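Local coordinates for PlaB phospholipase (Legionella pneumophila, PDB 6ZTI), which is a virulence-associated phospholipase of the alpha/beta-hydrolase class whose activity is controlled by NAD(H)-mediated assembly into tetramers, at residues P104-W109 against C121-L126; K108-Y113 against E178-Y183; M172-N177 against T452-I457. All coordinates share one frame; numbering follows the deposited sequence.

Interaction 1 (P104-W109 against C121-L126); sequences PIVRKW and CPLSHL
Trp-109 of helix 102-114 reaches across to Cys-121, Pro-122 and Leu-123, and its indole can be followed outward atom by atom. With CG anti to the backbone N (chi1 167°), CB carries the ring off the helix toward the strand. On the five-membered side, NE1 turns from the strand to bond Asp-77 OD1 on helix 69-89, so the buried N-H is satisfied. The benzo end does the touching. CZ3 lies 4.2 Å from Leu-123 CD1, and CH2, at the tip, is 3.7 Å from Cys-121 SG. Pro-122, coming from the opposite direction, brings its CD to 4.0 Å from Trp-109 CH2. All three meet the ring obliquely; the sulfur, 56° off the normal of the six-membered ring, makes a sulfur-aromatic contact. The helix belongs to a beta-alpha-beta crossover of the parallel alpha/beta-hydrolase sheet, the unit strand 93-99, helix 102-114, strand 123-129; the short axes of helix and second strand run at 150°, nearly antiparallel, as expected of a crossover helix. One turn earlier, Val-106 suits the confined space against the sheet: its CG1 methyl is shared between Leu-123 CD1 at 3.8 Å and Leu-126 CD1 at 3.9 Å. The Leu-126 contact is tip to tip. Arg-107 lends only its aliphatic part, CG lying 4.1 Å from Leu-126 CD2, while its guanidinium bonds to Asn-177 and Asn-133.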
# COMPACT_ATOMS: atom_id res chain seq x y z
N PRO B 104 -14.21 -27.11 7.58
CA PRO B 104 -13.21 -26.90 6.52
C PRO B 104 -11.89 -27.59 6.77
O PRO B 104 -11.24 -28.03 5.81
CB PRO B 104 -13.05 -25.38 6.52
CG PRO B 104 -14.38 -24.86 6.91
CD PRO B 104 -14.94 -25.87 7.90
N ILE B 105 -11.47 -27.71 8.03
CA ILE B 105 -10.15 -28.26 8.33
C ILE B 105 -10.14 -29.76 8.10
O ILE B 105 -9.23 -30.30 7.45
CB ILE B 105 -9.75 -27.90 9.78
CG1 ILE B 105 -9.22 -26.47 9.83
CG2 ILE B 105 -8.69 -28.86 10.33
CD1 ILE B 105 -9.25 -25.83 11.22
N VAL B 106 -11.16 -30.46 8.60
CA VAL B 106 -11.25 -31.90 8.36
C VAL B 106 -11.45 -32.18 6.88
O VAL B 106 -10.96 -33.20 6.37
CB VAL B 106 -12.38 -32.50 9.22
CG1 VAL B 106 -12.62 -33.96 8.85
CG2 VAL B 106 -12.01 -32.38 10.70
N ARG B 107 -12.14 -31.30 6.15
CA ARG B 107 -12.30 -31.50 4.71
C ARG B 107 -10.99 -31.31 3.96
O ARG B 107 -10.76 -31.98 2.95
CB ARG B 107 -13.36 -30.55 4.15
CG ARG B 107 -14.80 -30.85 4.63
CD ARG B 107 -15.80 -30.26 3.70
NE ARG B 107 -15.73 -28.81 3.61
CZ ARG B 107 -15.43 -28.11 2.52
NH1 ARG B 107 -15.14 -28.69 1.36
NH2 ARG B 107 -15.42 -26.78 2.60
N LYS B 108 -10.14 -30.39 4.41
CA LYS B 108 -8.81 -30.24 3.84
C LYS B 108 -7.94 -31.46 4.16
O LYS B 108 -7.17 -31.92 3.31
CB LYS B 108 -8.17 -28.96 4.38
CG LYS B 108 -6.76 -28.71 3.91
CD LYS B 108 -6.65 -28.47 2.42
CE LYS B 108 -5.20 -28.14 2.03
NZ LYS B 108 -5.01 -28.07 0.58
N TRP B 109 -8.05 -31.98 5.38
CA TRP B 109 -7.33 -33.20 5.74
C TRP B 109 -7.75 -34.36 4.84
O TRP B 109 -6.89 -35.08 4.30
CB TRP B 109 -7.59 -33.53 7.21
CG TRP B 109 -7.15 -34.92 7.57
CD1 TRP B 109 -5.87 -35.34 7.79
CD2 TRP B 109 -7.99 -36.06 7.73
NE1 TRP B 109 -5.86 -36.69 8.08
CE2 TRP B 109 -7.15 -37.15 8.05
CE3 TRP B 109 -9.36 -36.28 7.63
CZ2 TRP B 109 -7.65 -38.43 8.27
CZ3 TRP B 109 -9.85 -37.55 7.85
CH2 TRP B 109 -9.00 -38.61 8.17
N CYS B 121 -10.16 -43.94 3.94
CA CYS B 121 -10.15 -42.93 4.98
C CYS B 121 -10.67 -43.52 6.28
O CYS B 121 -11.73 -44.16 6.29
CB CYS B 121 -11.02 -41.75 4.54
SG CYS B 121 -11.05 -40.38 5.68
N PRO B 122 -9.98 -43.32 7.41
CA PRO B 122 -10.46 -43.90 8.68
C PRO B 122 -11.67 -43.20 9.27
O PRO B 122 -12.18 -43.62 10.31
CB PRO B 122 -9.24 -43.75 9.59
CG PRO B 122 -8.56 -42.52 9.08
CD PRO B 122 -8.75 -42.53 7.59
N LEU B 123 -12.16 -42.14 8.63
CA LEU B 123 -13.32 -41.41 9.11
C LEU B 123 -14.57 -42.07 8.55
O LEU B 123 -14.63 -42.38 7.35
CB LEU B 123 -13.20 -39.94 8.69
CG LEU B 123 -14.34 -38.97 8.99
CD1 LEU B 123 -13.79 -37.56 9.23
CD2 LEU B 123 -15.34 -38.94 7.83
N SER B 124 -15.55 -42.32 9.42
CA SER B 124 -16.82 -42.92 9.03
C SER B 124 -17.96 -41.92 8.98
O SER B 124 -18.90 -42.11 8.20
CB SER B 124 -17.20 -44.04 10.00
OG SER B 124 -17.55 -43.50 11.27
N HIS B 125 -17.92 -40.87 9.82
CA HIS B 125 -18.95 -39.85 9.88
C HIS B 125 -18.28 -38.49 10.02
O HIS B 125 -17.33 -38.33 10.79
CB HIS B 125 -19.91 -40.06 11.07
CG HIS B 125 -20.68 -41.34 11.03
ND1 HIS B 125 -20.08 -42.57 11.20
CD2 HIS B 125 -22.00 -41.59 10.87
CE1 HIS B 125 -21.00 -43.52 11.14
NE2 HIS B 125 -22.18 -42.95 10.93
N LEU B 126 -18.80 -37.52 9.28
CA LEU B 126 -18.38 -36.12 9.39
C LEU B 126 -19.63 -35.31 9.68
O LEU B 126 -20.51 -35.18 8.82
CB LEU B 126 -17.68 -35.65 8.12
CG LEU B 126 -17.32 -34.16 8.10
CD1 LEU B 126 -16.52 -33.77 9.34
CD2 LEU B 126 -16.54 -33.81 6.84

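Interaction 2 (K108-Y113 against E178-Y183); sequences KWMDLY and ESWLDY
Asp-111 receives two hydroxyls, Ser-179 OG and Tyr-183 OH, where helix 102-114 of the alpha/beta-hydrolase core meets the last part of helix 171-180 and a type I beta turn from Trp-180 to Tyr-183. The turn brings Tyr-183 back beside Trp-180. Tyr-183 points toward helix 102-114 from its CB, whereas Trp-180 leaves at an angle and only the end of its ring comes near. The tight centre is the hydrogen-bonded cluster round Asp-111. Snug apolar packing lies beside it: Met-110, a flexible unbranched chain bent at its last torsion (chi3 63°), crosses Trp-180 at about a right angle. Its CE reaches Trp-180 CH2 at 3.5 Å, while the sulfur lies at the indole edge in its plane, a Met-aromatic contact. Trp-180 and Tyr-183 overlap, Tyr-183 CE2 standing 3.3 Å above the indole plane near its rim, which helps fix the rotation of both rings.

Packing is looser where Met-110 CE touches the rim of Tyr-183, 4.2 Å from CE2, and on the partly exposed side, where Leu-112 packs on Arg-351 of a second subunit. Lys-115 bonds Ser-179 OG, and its charge would probably help stabilise the nearby carboxylate. An aspartate suits the centre because one short acidic side chain can take two donors on a single oxygen. Ser-179 OG, 2.7 Å from Asp-111 OD1, arrives on the syn side, 20° out of the carboxylate plane; Tyr-183 OH donates to the anti lone pair of Asp-111 OD1 over 2.6 Å, with ring and carboxylate 22° from coplanar.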
# COMPACT_ATOMS: atom_id res chain seq x y z
N LYS B 108 -10.14 -30.39 4.41
CA LYS B 108 -8.81 -30.24 3.84
C LYS B 108 -7.94 -31.46 4.16
O LYS B 108 -7.17 -31.92 3.31
CB LYS B 108 -8.17 -28.96 4.38
CG LYS B 108 -6.76 -28.71 3.91
CD LYS B 108 -6.65 -28.47 2.42
CE LYS B 108 -5.20 -28.14 2.03
NZ LYS B 108 -5.01 -28.07 0.58
N TRP B 109 -8.05 -31.98 5.38
CA TRP B 109 -7.33 -33.20 5.74
C TRP B 109 -7.75 -34.36 4.84
O TRP B 109 -6.89 -35.08 4.30
CB TRP B 109 -7.59 -33.53 7.21
CG TRP B 109 -7.15 -34.92 7.57
CD1 TRP B 109 -5.87 -35.34 7.79
CD2 TRP B 109 -7.99 -36.06 7.73
NE1 TRP B 109 -5.86 -36.69 8.08
CE2 TRP B 109 -7.15 -37.15 8.05
CE3 TRP B 109 -9.36 -36.28 7.63
CZ2 TRP B 109 -7.65 -38.43 8.27
CZ3 TRP B 109 -9.85 -37.55 7.85
CH2 TRP B 109 -9.00 -38.61 8.17
N MET B 110 -9.06 -34.57 4.68
CA MET B 110 -9.54 -35.58 3.73
C MET B 110 -8.94 -35.35 2.35
O MET B 110 -8.52 -36.30 1.68
CB MET B 110 -11.07 -35.54 3.65
CG MET B 110 -11.78 -36.02 4.90
SD MET B 110 -13.56 -35.69 4.92
CE MET B 110 -14.05 -36.70 3.52
N ASP B 111 -8.85 -34.09 1.92
CA ASP B 111 -8.36 -33.81 0.57
C ASP B 111 -6.87 -34.08 0.48
O ASP B 111 -6.39 -34.60 -0.53
CB ASP B 111 -8.71 -32.36 0.20
CG ASP B 111 -8.67 -32.10 -1.30
OD1 ASP B 111 -9.50 -32.66 -2.03
OD2 ASP B 111 -7.82 -31.30 -1.74
N LEU B 112 -6.12 -33.75 1.53
CA LEU B 112 -4.66 -33.92 1.47
C LEU B 112 -4.27 -35.39 1.47
O LEU B 112 -3.30 -35.78 0.82
CB LEU B 112 -4.00 -33.20 2.65
CG LEU B 112 -3.85 -31.68 2.55
CD1 LEU B 112 -3.42 -31.13 3.89
CD2 LEU B 112 -2.85 -31.26 1.47
N TYR B 113 -5.01 -36.23 2.20
CA TYR B 113 -4.59 -37.61 2.46
C TYR B 113 -5.45 -38.67 1.79
O TYR B 113 -4.98 -39.81 1.67
CB TYR B 113 -4.56 -37.88 3.98
CG TYR B 113 -3.49 -37.09 4.69
CD1 TYR B 113 -2.18 -37.55 4.74
CD2 TYR B 113 -3.78 -35.87 5.28
CE1 TYR B 113 -1.19 -36.81 5.37
CE2 TYR B 113 -2.80 -35.13 5.91
CZ TYR B 113 -1.51 -35.61 5.96
OH TYR B 113 -0.53 -34.86 6.58
N GLU B 178 -13.81 -26.56 -4.99
CA GLU B 178 -13.83 -27.08 -6.34
C GLU B 178 -13.36 -28.53 -6.36
O GLU B 178 -13.94 -29.37 -7.05
CB GLU B 178 -12.98 -26.21 -7.26
CG GLU B 178 -12.87 -26.78 -8.66
CD GLU B 178 -12.28 -25.81 -9.66
OE1 GLU B 178 -11.50 -24.92 -9.25
OE2 GLU B 178 -12.59 -25.94 -10.86
N SER B 179 -12.32 -28.84 -5.58
CA SER B 179 -11.95 -30.24 -5.41
C SER B 179 -13.14 -31.07 -4.94
O SER B 179 -13.37 -32.17 -5.45
CB SER B 179 -10.80 -30.35 -4.40
OG SER B 179 -10.27 -31.67 -4.37
N TRP B 180 -13.91 -30.55 -3.99
CA TRP B 180 -14.96 -31.35 -3.38
C TRP B 180 -16.12 -31.61 -4.32
O TRP B 180 -16.95 -32.47 -4.02
CB TRP B 180 -15.44 -30.70 -2.08
CG TRP B 180 -14.74 -31.29 -0.89
CD1 TRP B 180 -13.45 -31.09 -0.52
CD2 TRP B 180 -15.29 -32.22 0.07
NE1 TRP B 180 -13.16 -31.81 0.61
CE2 TRP B 180 -14.27 -32.53 0.98
CE3 TRP B 180 -16.54 -32.82 0.23
CZ2 TRP B 180 -14.46 -33.40 2.05
CZ3 TRP B 180 -16.73 -33.69 1.30
CH2 TRP B 180 -15.70 -33.97 2.20
N LEU B 181 -16.18 -30.91 -5.46
CA LEU B 181 -17.17 -31.24 -6.48
C LEU B 181 -17.07 -32.70 -6.91
O LEU B 181 -18.08 -33.30 -7.28
CB LEU B 181 -17.01 -30.31 -7.68
CG LEU B 181 -17.45 -28.88 -7.39
CD1 LEU B 181 -16.89 -27.92 -8.40
CD2 LEU B 181 -18.98 -28.77 -7.36
N ASP B 182 -15.87 -33.28 -6.87
CA ASP B 182 -15.65 -34.64 -7.35
C ASP B 182 -15.86 -35.71 -6.28
O ASP B 182 -15.74 -36.90 -6.58
CB ASP B 182 -14.23 -34.77 -7.91
CG ASP B 182 -13.95 -33.77 -9.01
OD1 ASP B 182 -14.80 -33.63 -9.91
OD2 ASP B 182 -12.89 -33.11 -8.95
N TYR B 183 -16.15 -35.33 -5.04
CA TYR B 183 -16.29 -36.30 -3.97
C TYR B 183 -17.63 -37.02 -4.04
O TYR B 183 -18.66 -36.44 -4.41
CB TYR B 183 -16.18 -35.62 -2.61
CG TYR B 183 -14.78 -35.28 -2.12
CD1 TYR B 183 -13.89 -34.58 -2.92
CD2 TYR B 183 -14.38 -35.65 -0.84
CE1 TYR B 183 -12.61 -34.26 -2.45
CE2 TYR B 183 -13.12 -35.33 -0.37
CZ TYR B 183 -12.25 -34.64 -1.17
OH TYR B 183 -11.02 -34.35 -0.67

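Interaction 3 (M172-N177 against T452-I457); sequences MSWQLN and TVMVEI
Met-454 of strand 452-463 lays its side chain against Trp-174 of helix 171-180, the indole and the thioether coming from opposite directions. Its CB already packs on the benzo end, 3.6 Å from Trp-174 CH2. Beyond it the chain bends at chi3 (66°), which turns the terminal methyl back over the indole face: CE stands 3.5 Å from the centroid of the Trp-174 six-membered ring and 16° off its normal, a CH-pi contact. The sulfur lies farther above the same ring, a Met-aromatic contact at a distance, and also faces Asn-177, whose CB is 4.3 Å from Met-454 SD. A methionine suits this place, since a slim, unbranched and polarisable chain can follow a flat aromatic surface. At Val-455 the side chain points away from the helix, and the backbone takes over, with Val-455 N 4.0 Å from Trp-174 CH2. Glu-456 faces the helix again, as strand alternation requires, and its CB meets the indole edge near CZ2. From there the carboxylate extends to a shared water, which donates to Glu-456 OE1 and accepts from Trp-174 NE1, 3.1 Å from the water oxygen. Arg-346 on strand 340-349 forms a salt bridge with OE1. Helix 171-180 thus packs across the mixed sheet with a methyl over one face of its tryptophan and a water and Glu-456 CB at the edge, the buried N-H satisfied through water and the acid's charge probably balanced by the arginine.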
# COMPACT_ATOMS: atom_id res chain seq x y z
N MET B 172 -8.15 -19.97 -1.50
CA MET B 172 -7.90 -21.27 -0.88
C MET B 172 -9.19 -22.06 -0.71
O MET B 172 -9.24 -23.26 -1.05
CB MET B 172 -7.19 -21.09 0.46
CG MET B 172 -5.73 -20.77 0.29
SD MET B 172 -4.88 -20.50 1.84
CE MET B 172 -5.60 -18.93 2.32
N SER B 173 -10.25 -21.43 -0.21
CA SER B 173 -11.51 -22.15 -0.07
C SER B 173 -12.10 -22.51 -1.44
O SER B 173 -12.69 -23.59 -1.60
CB SER B 173 -12.50 -21.35 0.76
OG SER B 173 -12.93 -20.20 0.07
N TRP B 174 -11.94 -21.64 -2.44
CA TRP B 174 -12.37 -21.99 -3.79
C TRP B 174 -11.72 -23.29 -4.25
O TRP B 174 -12.38 -24.19 -4.78
CB TRP B 174 -12.04 -20.87 -4.77
CG TRP B 174 -12.54 -21.10 -6.19
CD1 TRP B 174 -12.00 -21.92 -7.14
CD2 TRP B 174 -13.68 -20.49 -6.81
NE1 TRP B 174 -12.73 -21.87 -8.30
CE2 TRP B 174 -13.77 -20.99 -8.12
CE3 TRP B 174 -14.63 -19.56 -6.38
CZ2 TRP B 174 -14.76 -20.60 -9.00
CZ3 TRP B 174 -15.62 -19.18 -7.25
CH2 TRP B 174 -15.67 -19.70 -8.56
N GLN B 175 -10.40 -23.39 -4.08
CA GLN B 175 -9.66 -24.58 -4.47
C GLN B 175 -10.18 -25.81 -3.75
O GLN B 175 -10.42 -26.86 -4.38
CB GLN B 175 -8.17 -24.38 -4.19
CG GLN B 175 -7.29 -25.62 -4.42
CD GLN B 175 -5.82 -25.34 -4.18
OE1 GLN B 175 -5.36 -25.29 -3.03
NE2 GLN B 175 -5.08 -25.15 -5.26
N LEU B 176 -10.36 -25.73 -2.44
CA LEU B 176 -10.85 -26.89 -1.71
C LEU B 176 -12.26 -27.27 -2.17
O LEU B 176 -12.54 -28.45 -2.42
CB LEU B 176 -10.82 -26.62 -0.21
CG LEU B 176 -11.27 -27.79 0.68
CD1 LEU B 176 -10.37 -29.02 0.50
CD2 LEU B 176 -11.31 -27.37 2.14
N ASN B 177 -13.14 -26.29 -2.32
CA ASN B 177 -14.52 -26.61 -2.65
C ASN B 177 -14.67 -27.04 -4.09
O ASN B 177 -15.57 -27.83 -4.41
CB ASN B 177 -15.39 -25.41 -2.32
CG ASN B 177 -15.49 -25.19 -0.84
OD1 ASN B 177 -15.13 -26.07 -0.04
ND2 ASN B 177 -15.96 -24.03 -0.46
N THR B 452 -24.87 -21.66 -1.70
CA THR B 452 -23.86 -20.90 -2.42
C THR B 452 -23.75 -21.46 -3.84
O THR B 452 -23.88 -22.66 -4.05
CB THR B 452 -22.50 -21.02 -1.70
OG1 THR B 452 -22.57 -20.39 -0.42
CG2 THR B 452 -21.40 -20.35 -2.48
N VAL B 453 -23.54 -20.58 -4.83
CA VAL B 453 -23.19 -21.01 -6.18
C VAL B 453 -21.88 -20.32 -6.57
O VAL B 453 -21.74 -19.10 -6.38
CB VAL B 453 -24.30 -20.72 -7.21
CG1 VAL B 453 -24.62 -19.23 -7.30
CG2 VAL B 453 -23.92 -21.25 -8.59
N MET B 454 -20.93 -21.10 -7.08
CA MET B 454 -19.67 -20.56 -7.58
C MET B 454 -19.79 -20.32 -9.07
O MET B 454 -20.20 -21.20 -9.82
CB MET B 454 -18.53 -21.53 -7.28
CG MET B 454 -18.40 -21.85 -5.77
SD MET B 454 -17.50 -23.37 -5.45
CE MET B 454 -15.89 -22.94 -6.04
N VAL B 455 -19.47 -19.11 -9.51
CA VAL B 455 -19.65 -18.69 -10.89
C VAL B 455 -18.29 -18.27 -11.41
O VAL B 455 -17.77 -17.22 -11.03
CB VAL B 455 -20.67 -17.56 -11.02
CG1 VAL B 455 -20.90 -17.20 -12.50
CG2 VAL B 455 -22.01 -17.94 -10.36
N GLU B 456 -17.71 -19.09 -12.28
CA GLU B 456 -16.44 -18.75 -12.91
C GLU B 456 -16.73 -18.21 -14.30
O GLU B 456 -17.26 -18.92 -15.15
CB GLU B 456 -15.53 -19.97 -12.99
CG GLU B 456 -14.19 -19.67 -13.63
CD GLU B 456 -13.28 -20.88 -13.69
OE1 GLU B 456 -12.65 -21.21 -12.67
OE2 GLU B 456 -13.22 -21.52 -14.76
N ILE B 457 -16.38 -16.95 -14.54
CA ILE B 457 -16.59 -16.32 -15.84
C ILE B 457 -15.22 -16.11 -16.48
O ILE B 457 -14.37 -15.39 -15.93
CB ILE B 457 -17.37 -15.01 -15.72
CG1 ILE B 457 -18.76 -15.26 -15.10
CG2 ILE B 457 -17.50 -14.35 -17.09
CD1 ILE B 457 -19.36 -14.08 -14.48
O HOH W 1 -12.74 -23.11 -11.10

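How the interactions relate
From the N terminus, helix 102-114 comes first. Interaction 1 closes the shortest loop, 11 residues, when the chain returns to strand 123-129 within the parallel sheet. The same helix opens interaction 2, which shares Lys-108 and Trp-109 with interaction 1 and closes 64 residues on, in the last part of helix 171-180. Interaction 3 opens earlier on that second helix, before interaction 2 closes, so these two cross; it closes only at strand 452-463, after 274 residues. Interactions 1 and 3 lie in series along the chain. Helix 171-180 therefore lies between the hydrolase core and the mixed sheet, and its Leu-176 packs against helix 102-114, touching Asp-111 CB.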